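Flagellar pocket-related cytoskeletal protein (Trypanosoma brucei, PDB 6SJQ) forms part of the flagellar pocket collar of the trypanosome, its N-terminal ubiquitin-fold domain probably serving to bind partner proteins. Local coordinates at residues Glu22-Leu34 against Leu77-Leu89. Sequence-based numbering, arbitrary orientation.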
ATOM      1  N   GLU A  22      -5.254  -5.937   2.486  1.00 11.93           N
ATOM      2  CA  GLU A  22      -4.664  -6.947   3.368  1.00 11.74           C
ATOM      3  C   GLU A  22      -3.702  -7.795   2.550  1.00 18.31           C
ATOM      4  O   GLU A  22      -4.126  -8.487   1.616  1.00 16.70           O
ATOM      5  CB  GLU A  22      -5.790  -7.823   3.918  1.00 19.42           C
ATOM      6  CG  GLU A  22      -5.393  -8.768   5.015  1.00 24.39           C
ATOM      7  CD  GLU A  22      -6.595  -9.563   5.487  1.00 38.28           C
ATOM      8  OE1 GLU A  22      -7.410  -9.008   6.256  1.00 41.46           O
ATOM      9  OE2 GLU A  22      -6.739 -10.724   5.055  1.00 37.57           O
ATOM     10  N   LEU A  23      -2.404  -7.731   2.854  1.00 12.52           N
ATOM     11  CA  LEU A  23      -1.420  -8.542   2.135  1.00 10.90           C
ATOM     12  C   LEU A  23      -1.003  -9.675   3.050  1.00 14.15           C
ATOM     13  O   LEU A  23      -0.832  -9.473   4.257  1.00 14.91           O
ATOM     14  CB  LEU A  23      -0.208  -7.684   1.747  1.00 15.81           C
ATOM     15  CG  LEU A  23      -0.491  -6.476   0.844  1.00 13.05           C
ATOM     16  CD1 LEU A  23       0.837  -5.882   0.380  1.00 15.60           C
ATOM     17  CD2 LEU A  23      -1.324  -6.893  -0.370  1.00 15.56           C
ATOM     18  N   SER A  24      -0.881 -10.882   2.504  1.00 14.68           N
ATOM     19  CA  SER A  24      -0.547 -12.073   3.290  0.55 14.71           C
ATOM     20  C   SER A  24       0.846 -12.587   2.928  1.00 15.47           C
ATOM     21  O   SER A  24       1.224 -12.601   1.750  1.00 16.35           O
ATOM     22  CB  SER A  24      -1.570 -13.194   3.042  0.55 16.52           C
ATOM     23  OG  SER A  24      -2.867 -12.834   3.485  0.55 15.04           O
ATOM     24  N   PHE A  25       1.614 -13.003   3.935  1.00 11.76           N
ATOM     25  CA  PHE A  25       2.938 -13.571   3.706  1.00 12.93           C
ATOM     26  C   PHE A  25       3.115 -14.806   4.592  1.00 14.03           C
ATOM     27  O   PHE A  25       2.457 -14.923   5.628  1.00 16.95           O
ATOM     28  CB  PHE A  25       4.034 -12.554   4.037  1.00 13.30           C
ATOM     29  CG  PHE A  25       3.883 -11.234   3.326  1.00 12.33           C
ATOM     30  CD1 PHE A  25       3.096 -10.222   3.870  1.00 10.76           C
ATOM     31  CD2 PHE A  25       4.491 -11.026   2.097  1.00 16.25           C
ATOM     32  CE1 PHE A  25       2.931  -9.005   3.209  1.00 11.20           C
ATOM     33  CE2 PHE A  25       4.348  -9.804   1.423  1.00 14.05           C
ATOM     34  CZ  PHE A  25       3.566  -8.789   1.981  1.00 12.06           C
ATOM     35  N   PRO A  26       3.999 -15.736   4.200  1.00 16.51           N
ATOM     36  CA  PRO A  26       4.250 -16.917   5.048  1.00 17.47           C
ATOM     37  C   PRO A  26       4.838 -16.587   6.427  1.00 22.54           C
ATOM     38  O   PRO A  26       4.625 -17.332   7.379  1.00 22.47           O
ATOM     39  CB  PRO A  26       5.273 -17.723   4.238  1.00 15.12           C
ATOM     40  CG  PRO A  26       5.032 -17.317   2.820  1.00 25.07           C
ATOM     41  CD  PRO A  26       4.659 -15.851   2.885  1.00 14.07           C
ATOM     42  N   SER A  27       5.572 -15.484   6.528  1.00 15.79           N
ATOM     43  CA  SER A  27       6.097 -15.018   7.804  1.00 17.76           C
ATOM     44  C   SER A  27       6.416 -13.556   7.594  1.00 14.86           C
ATOM     45  O   SER A  27       6.184 -13.039   6.491  1.00 11.12           O
ATOM     46  CB  SER A  27       7.347 -15.804   8.231  1.00 20.53           C
ATOM     47  OG  SER A  27       8.468 -15.478   7.422  1.00 19.75           O
ATOM     48  N   ARG A  28       6.953 -12.882   8.604  1.00 13.79           N
ATOM     49  CA  ARG A  28       7.220 -11.443   8.488  0.52 15.85           C
ATOM     50  C   ARG A  28       8.048 -11.154   7.246  1.00 15.16           C
ATOM     51  O   ARG A  28       9.149 -11.701   7.095  1.00 18.22           O
ATOM     52  CB  ARG A  28       7.960 -10.927   9.726  0.52 17.71           C
ATOM     53  CG  ARG A  28       8.478  -9.501   9.560  0.52 18.37           C
ATOM     54  CD  ARG A  28       9.171  -9.007  10.821  0.52 24.24           C
ATOM     55  NE  ARG A  28       8.483  -9.472  12.023  0.52 23.64           N
ATOM     56  CZ  ARG A  28       8.594  -8.899  13.215  0.52 33.75           C
ATOM     57  NH1 ARG A  28       9.355  -7.821  13.367  0.52 35.63           N
ATOM     58  NH2 ARG A  28       7.927  -9.389  14.250  0.52 26.33           N
ATOM     59  N   PRO A  29       7.518 -10.329   6.324  1.00  9.35           N
ATOM     60  CA  PRO A  29       8.286 -10.093   5.099  1.00 10.38           C
ATOM     61  C   PRO A  29       9.454  -9.140   5.299  1.00 14.75           C
ATOM     62  O   PRO A  29       9.476  -8.352   6.246  1.00 18.91           O
ATOM     63  CB  PRO A  29       7.257  -9.451   4.160  1.00 13.20           C
ATOM     64  CG  PRO A  29       6.316  -8.705   5.119  1.00 11.79           C
ATOM     65  CD  PRO A  29       6.243  -9.577   6.359  1.00 10.57           C
ATOM     66  N   SER A  30      10.427  -9.204   4.397  1.00 11.84           N
ATOM     67  CA  SER A  30      11.439  -8.154   4.326  1.00 12.58           C
ATOM     68  C   SER A  30      10.823  -6.900   3.732  1.00 10.85           C
ATOM     69  O   SER A  30       9.784  -6.966   3.057  1.00 13.46           O
ATOM     70  CB  SER A  30      12.652  -8.600   3.505  1.00 11.64           C
ATOM     71  OG  SER A  30      12.306  -8.818   2.141  1.00 14.95           O
ATOM     72  N   ILE A  31      11.445  -5.751   3.983  1.00 13.68           N
ATOM     73  CA  ILE A  31      10.950  -4.510   3.400  1.00 12.79           C
ATOM     74  C   ILE A  31      10.924  -4.588   1.863  1.00 12.50           C
ATOM     75  O   ILE A  31       9.982  -4.124   1.237  1.00 12.10           O
ATOM     76  CB  ILE A  31      11.771  -3.288   3.866  1.00 11.37           C
ATOM     77  CG1 ILE A  31      11.473  -2.983   5.352  1.00 16.59           C
ATOM     78  CG2 ILE A  31      11.447  -2.074   2.992  1.00 13.60           C
ATOM     79  CD1 ILE A  31      12.460  -1.998   5.959  1.00 13.16           C
ATOM     80  N   SER A  32      11.945  -5.202   1.256  1.00 11.71           N
ATOM     81  CA  SER A  32      11.958  -5.376  -0.202  1.00 11.73           C
ATOM     82  C   SER A  32      10.800  -6.239  -0.686  1.00 12.11           C
ATOM     83  O   SER A  32      10.188  -5.924  -1.713  1.00 12.66           O
ATOM     84  CB  SER A  32      13.287  -6.009  -0.652  1.00 17.23           C
ATOM     85  OG  SER A  32      14.374  -5.164  -0.299  1.00 25.23           O
ATOM     86  N   GLU A  33      10.527  -7.329   0.025  1.00 13.45           N
ATOM     87  CA  GLU A  33       9.439  -8.249  -0.297  1.00 15.08           C
ATOM     88  C   GLU A  33       8.078  -7.551  -0.172  1.00 16.08           C
ATOM     89  O   GLU A  33       7.227  -7.651  -1.069  1.00 14.01           O
ATOM     90  CB  GLU A  33       9.507  -9.445   0.657  1.00 15.66           C
ATOM     91  CG  GLU A  33       8.381 -10.475   0.514  1.00 17.82           C
ATOM     92  CD  GLU A  33       8.478 -11.552   1.583  1.00 17.57           C
ATOM     93  OE1 GLU A  33       9.398 -11.443   2.426  1.00 15.33           O
ATOM     94  OE2 GLU A  33       7.640 -12.492   1.612  1.00 14.68           O
ATOM     95  N   LEU A  34       7.895  -6.852   0.944  1.00 12.67           N
ATOM     96  CA  LEU A  34       6.688  -6.065   1.211  1.00 15.01           C
ATOM     97  C   LEU A  34       6.498  -5.017   0.119  1.00 15.94           C
ATOM     98  O   LEU A  34       5.391  -4.843  -0.410  1.00 12.85           O
ATOM     99  CB  LEU A  34       6.803  -5.408   2.608  1.00 14.97           C
ATOM    100  CG  LEU A  34       5.695  -4.487   3.147  1.00 17.06           C
ATOM    101  CD1 LEU A  34       5.776  -3.068   2.614  1.00 24.69           C
ATOM    102  CD2 LEU A  34       4.341  -5.101   2.852  1.00 14.55           C
ATOM    103  N   LEU A  77       9.165   3.262   7.822  1.00 11.75           N
ATOM    104  CA  LEU A  77       9.542   1.851   7.862  1.00 13.67           C
ATOM    105  C   LEU A  77      10.974   1.703   7.342  1.00 12.24           C
ATOM    106  O   LEU A  77      11.226   1.827   6.140  1.00 19.40           O
ATOM    107  CB  LEU A  77       8.573   0.996   7.043  1.00 14.06           C
ATOM    108  CG  LEU A  77       8.913  -0.491   7.000  1.00 15.18           C
ATOM    109  CD1 LEU A  77       8.926  -1.073   8.396  1.00 16.14           C
ATOM    110  CD2 LEU A  77       7.913  -1.239   6.105  1.00 18.24           C
ATOM    111  N   ILE A  78      11.904   1.468   8.260  1.00 14.31           N
ATOM    112  CA  ILE A  78      13.341   1.494   7.959  1.00 14.59           C
ATOM    113  C   ILE A  78      14.057   0.171   8.295  1.00 17.23           C
ATOM    114  O   ILE A  78      15.058  -0.173   7.680  1.00 19.94           O
ATOM    115  CB  ILE A  78      14.040   2.632   8.754  1.00 24.63           C
ATOM    116  CG1 ILE A  78      13.654   2.532  10.230  1.00 26.05           C
ATOM    117  CG2 ILE A  78      13.657   3.987   8.212  1.00 32.87           C
ATOM    118  CD1 ILE A  78      14.549   3.270  11.192  1.00 46.69           C
ATOM    119  N   ARG A  79      13.555  -0.552   9.285  1.00 15.96           N
ATOM    120  CA  ARG A  79      14.217  -1.756   9.788  1.00 19.39           C
ATOM    121  C   ARG A  79      13.351  -2.987   9.600  1.00 22.71           C
ATOM    122  O   ARG A  79      12.116  -2.889   9.507  1.00 18.04           O
ATOM    123  CB  ARG A  79      14.506  -1.627  11.283  1.00 18.69           C
ATOM    124  CG  ARG A  79      15.602  -0.638  11.626  1.00 26.08           C
ATOM    125  CD  ARG A  79      15.808  -0.620  13.125  1.00 29.24           C
ATOM    126  NE  ARG A  79      16.110  -1.960  13.615  1.00 29.81           N
ATOM    127  CZ  ARG A  79      17.342  -2.441  13.753  1.00 36.21           C
ATOM    128  NH1 ARG A  79      18.390  -1.683  13.452  1.00 40.12           N
ATOM    129  NH2 ARG A  79      17.529  -3.675  14.197  1.00 29.45           N
ATOM    130  N   GLU A  80      14.003  -4.145   9.632  1.00 21.63           N
ATOM    131  CA  GLU A  80      13.349  -5.413   9.360  1.00 27.49           C
ATOM    132  C   GLU A  80      12.714  -6.037  10.603  1.00 22.87           C
ATOM    133  O   GLU A  80      12.270  -7.185  10.557  1.00 23.11           O
ATOM    134  CB  GLU A  80      14.365  -6.377   8.738  1.00 25.01           C
ATOM    135  CG  GLU A  80      15.072  -5.808   7.507  1.00 19.79           C
ATOM    136  CD  GLU A  80      14.198  -5.838   6.279  1.00 21.63           C
ATOM    137  OE1 GLU A  80      13.064  -6.340   6.379  1.00 24.28           O
ATOM    138  OE2 GLU A  80      14.652  -5.375   5.211  1.00 22.03           O
ATOM    139  N   ASP A  81      12.662  -5.281  11.703  1.00 14.64           N
ATOM    140  CA  ASP A  81      12.035  -5.738  12.942  1.00 20.96           C
ATOM    141  C   ASP A  81      10.985  -4.748  13.471  1.00 20.95           C
ATOM    142  O   ASP A  81      10.676  -4.714  14.662  1.00 21.13           O
ATOM    143  CB  ASP A  81      13.113  -5.982  14.004  1.00 25.21           C
ATOM    144  CG  ASP A  81      13.981  -4.764  14.239  1.00 22.09           C
ATOM    145  OD1 ASP A  81      13.637  -3.666  13.759  1.00 22.49           O
ATOM    146  OD2 ASP A  81      15.020  -4.893  14.914  1.00 32.19           O
ATOM    147  N   GLN A  82      10.429  -3.941  12.582  1.00 12.65           N
ATOM    148  CA  GLN A  82       9.353  -3.020  12.951  1.00 16.18           C
ATOM    149  C   GLN A  82       7.959  -3.612  12.716  1.00 15.39           C
ATOM    150  O   GLN A  82       7.043  -3.412  13.521  1.00 15.40           O
ATOM    151  CB  GLN A  82       9.473  -1.705  12.172  1.00 14.56           C
ATOM    152  CG  GLN A  82      10.547  -0.742  12.666  1.00 18.26           C
ATOM    153  CD  GLN A  82      10.593   0.490  11.798  1.00 16.58           C
ATOM    154  OE1 GLN A  82      11.287   0.514  10.780  1.00 14.62           O
ATOM    155  NE2 GLN A  82       9.821   1.516  12.175  1.00 13.48           N
ATOM    156  N   LEU A  83       7.796  -4.338  11.614  1.00 13.85           N
ATOM    157  CA  LEU A  83       6.480  -4.903  11.265  1.00 10.91           C
ATOM    158  C   LEU A  83       5.937  -5.852  12.337  1.00 18.60           C
ATOM    159  O   LEU A  83       6.668  -6.706  12.873  1.00 15.95           O
ATOM    160  CB  LEU A  83       6.554  -5.636   9.911  1.00 15.38           C
ATOM    161  CG  LEU A  83       6.870  -4.780   8.681  1.00 15.90           C
ATOM    162  CD1 LEU A  83       7.044  -5.680   7.449  1.00 18.54           C
ATOM    163  CD2 LEU A  83       5.781  -3.725   8.425  1.00 13.72           C
ATOM    164  N   THR A  84       4.658  -5.673  12.668  1.00 16.21           N
ATOM    165  CA  THR A  84       3.931  -6.596  13.530  1.00 17.35           C
ATOM    166  C   THR A  84       2.694  -7.062  12.798  1.00 16.38           C
ATOM    167  O   THR A  84       2.231  -6.405  11.859  1.00 14.99           O
ATOM    168  CB  THR A  84       3.533  -5.954  14.877  1.00 15.34           C
ATOM    169  OG1 THR A  84       2.753  -4.765  14.641  1.00 17.87           O
ATOM    170  CG2 THR A  84       4.774  -5.595  15.672  1.00 24.90           C
ATOM    171  N   ASP A  85       2.145  -8.197  13.211  1.00 13.68           N
ATOM    172  CA  ASP A  85       0.993  -8.743  12.523  1.00 14.48           C
ATOM    173  C   ASP A  85      -0.200  -7.791  12.532  1.00 12.42           C
ATOM    174  O   ASP A  85      -0.614  -7.282  13.581  1.00 14.89           O
ATOM    175  CB  ASP A  85       0.561 -10.096  13.107  1.00 20.43           C
ATOM    176  CG  ASP A  85      -0.586 -10.719  12.307  1.00 29.91           C
ATOM    177  OD1 ASP A  85      -0.323 -11.279  11.221  1.00 25.67           O
ATOM    178  OD2 ASP A  85      -1.760 -10.616  12.735  1.00 43.70           O
ATOM    179  N   TYR A  86      -0.734  -7.573  11.336  1.00 13.06           N
ATOM    180  CA  TYR A  86      -1.898  -6.755  11.060  1.00 16.78           C
ATOM    181  C   TYR A  86      -1.638  -5.286  11.314  1.00 12.90           C
ATOM    182  O   TYR A  86      -2.579  -4.504  11.441  1.00 17.47           O
ATOM    183  CB  TYR A  86      -3.168  -7.257  11.777  1.00 19.44           C
ATOM    184  CG  TYR A  86      -4.382  -7.135  10.882  1.00 25.01           C
ATOM    185  CD1 TYR A  86      -5.321  -6.136  11.086  1.00 27.90           C
ATOM    186  CD2 TYR A  86      -4.560  -7.989   9.804  1.00 31.09           C
ATOM    187  CE1 TYR A  86      -6.420  -6.006  10.249  1.00 34.71           C
ATOM    188  CE2 TYR A  86      -5.660  -7.871   8.964  1.00 29.74           C
ATOM    189  CZ  TYR A  86      -6.587  -6.879   9.193  1.00 33.73           C
ATOM    190  OH  TYR A  86      -7.675  -6.753   8.350  1.00 35.81           O
ATOM    191  N   CYS A  87      -0.366  -4.901  11.345  1.00 13.60           N
ATOM    192  CA  CYS A  87      -0.039  -3.483  11.440  1.00 11.39           C
ATOM    193  C   CYS A  87      -0.507  -2.750  10.173  1.00 11.13           C
ATOM    194  O   CYS A  87      -0.743  -3.369   9.136  1.00 15.76           O
ATOM    195  CB  CYS A  87       1.447  -3.269  11.712  1.00 10.34           C
ATOM    196  SG  CYS A  87       2.567  -3.571  10.320  1.00 15.42           S
ATOM    197  N   GLN A  88      -0.692  -1.432  10.301  1.00 13.42           N
ATOM    198  CA  GLN A  88      -1.130  -0.592   9.195  1.00 10.39           C
ATOM    199  C   GLN A  88       0.025   0.221   8.618  1.00 13.21           C
ATOM    200  O   GLN A  88       0.702   0.950   9.342  1.00 11.74           O
ATOM    201  CB  GLN A  88      -2.214   0.380   9.674  1.00 10.23           C
ATOM    202  CG  GLN A  88      -2.733   1.272   8.541  1.00 12.17           C
ATOM    203  CD  GLN A  88      -3.607   0.512   7.573  1.00 11.63           C
ATOM    204  OE1 GLN A  88      -4.671  -0.025   7.945  1.00 13.96           O
ATOM    205  NE2 GLN A  88      -3.154   0.422   6.323  1.00 13.82           N
ATOM    206  N   LEU A  89       0.247   0.086   7.310  1.00 10.31           N
ATOM    207  CA  LEU A  89       1.239   0.871   6.572  1.00 13.25           C
ATOM    208  C   LEU A  89       0.557   1.858   5.620  1.00 12.63           C
ATOM    209  O   LEU A  89      -0.564   1.634   5.161  1.00 11.81           O
ATOM    210  CB  LEU A  89       2.146  -0.053   5.734  1.00 10.89           C
ATOM    211  CG  LEU A  89       2.863  -1.205   6.441  1.00 13.92           C
ATOM    212  CD1 LEU A  89       3.791  -1.903   5.453  1.00 18.88           C
ATOM    213  CD2 LEU A  89       3.640  -0.692   7.629  1.00 15.45           C
TER
HETATM  214  O   HOH W   1      10.402  -6.181   7.571  1.00 36.44           O
HETATM  215  O   HOH W   2      14.491  -5.734   2.583  1.00 16.01           O
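Glu80 reaching the first turn of helix 31-49, with leucines and an isoleucine packed beneath, makes this a contact between a loop and the N-terminus of a helix, at one end of a ubiquitin fold, where the loop leading into strand 87-92 meets the connection from strand 17-25 to the helix. It illustrates how an acidic side chain from a distant loop can serve the N-terminus of a helix already capped locally. Ser30 and Glu33 form a capping box, Glu33 N donating to Ser30 OG while Ser30 N donates to Glu33 OE1. The next amide is met from outside: Ile31 N donates to the syn lone pair of Glu80 OE1 at 3.0 Å, in a somewhat bent bond (146°), with a weak second approach to OE2. A bend at chi2 (-77°) folds the Glu80 chain back to bring its carboxylate there. Two waters extend the grip, one linking OE1 to Pro29 O, the other OE2 to Ser32 N; the positive end of the helix dipole would probably favour the charged carboxylate.

Below, the side chains of Ile31 and Leu77 run antiparallel alongside one another, Ile31 CG1 lying 3.9 Å from Leu77 CG, while Leu83 sets CD1 against CG of the Pro29 ring, the two side chains nearly perpendicular. Deeper, Leu34 and Leu89 meet tip to tip, their CD1 atoms 3.7 Å apart, and both also touch strand 63-68, through Ile64 and Met66 respectively. At the far margin Glu22, whose OE2 forms a salt bridge with Lys111, brings OE1 to the edge of the Tyr86 ring, 3.1 Å from Tyr86 OH, with carboxylate and ring planes 66° apart.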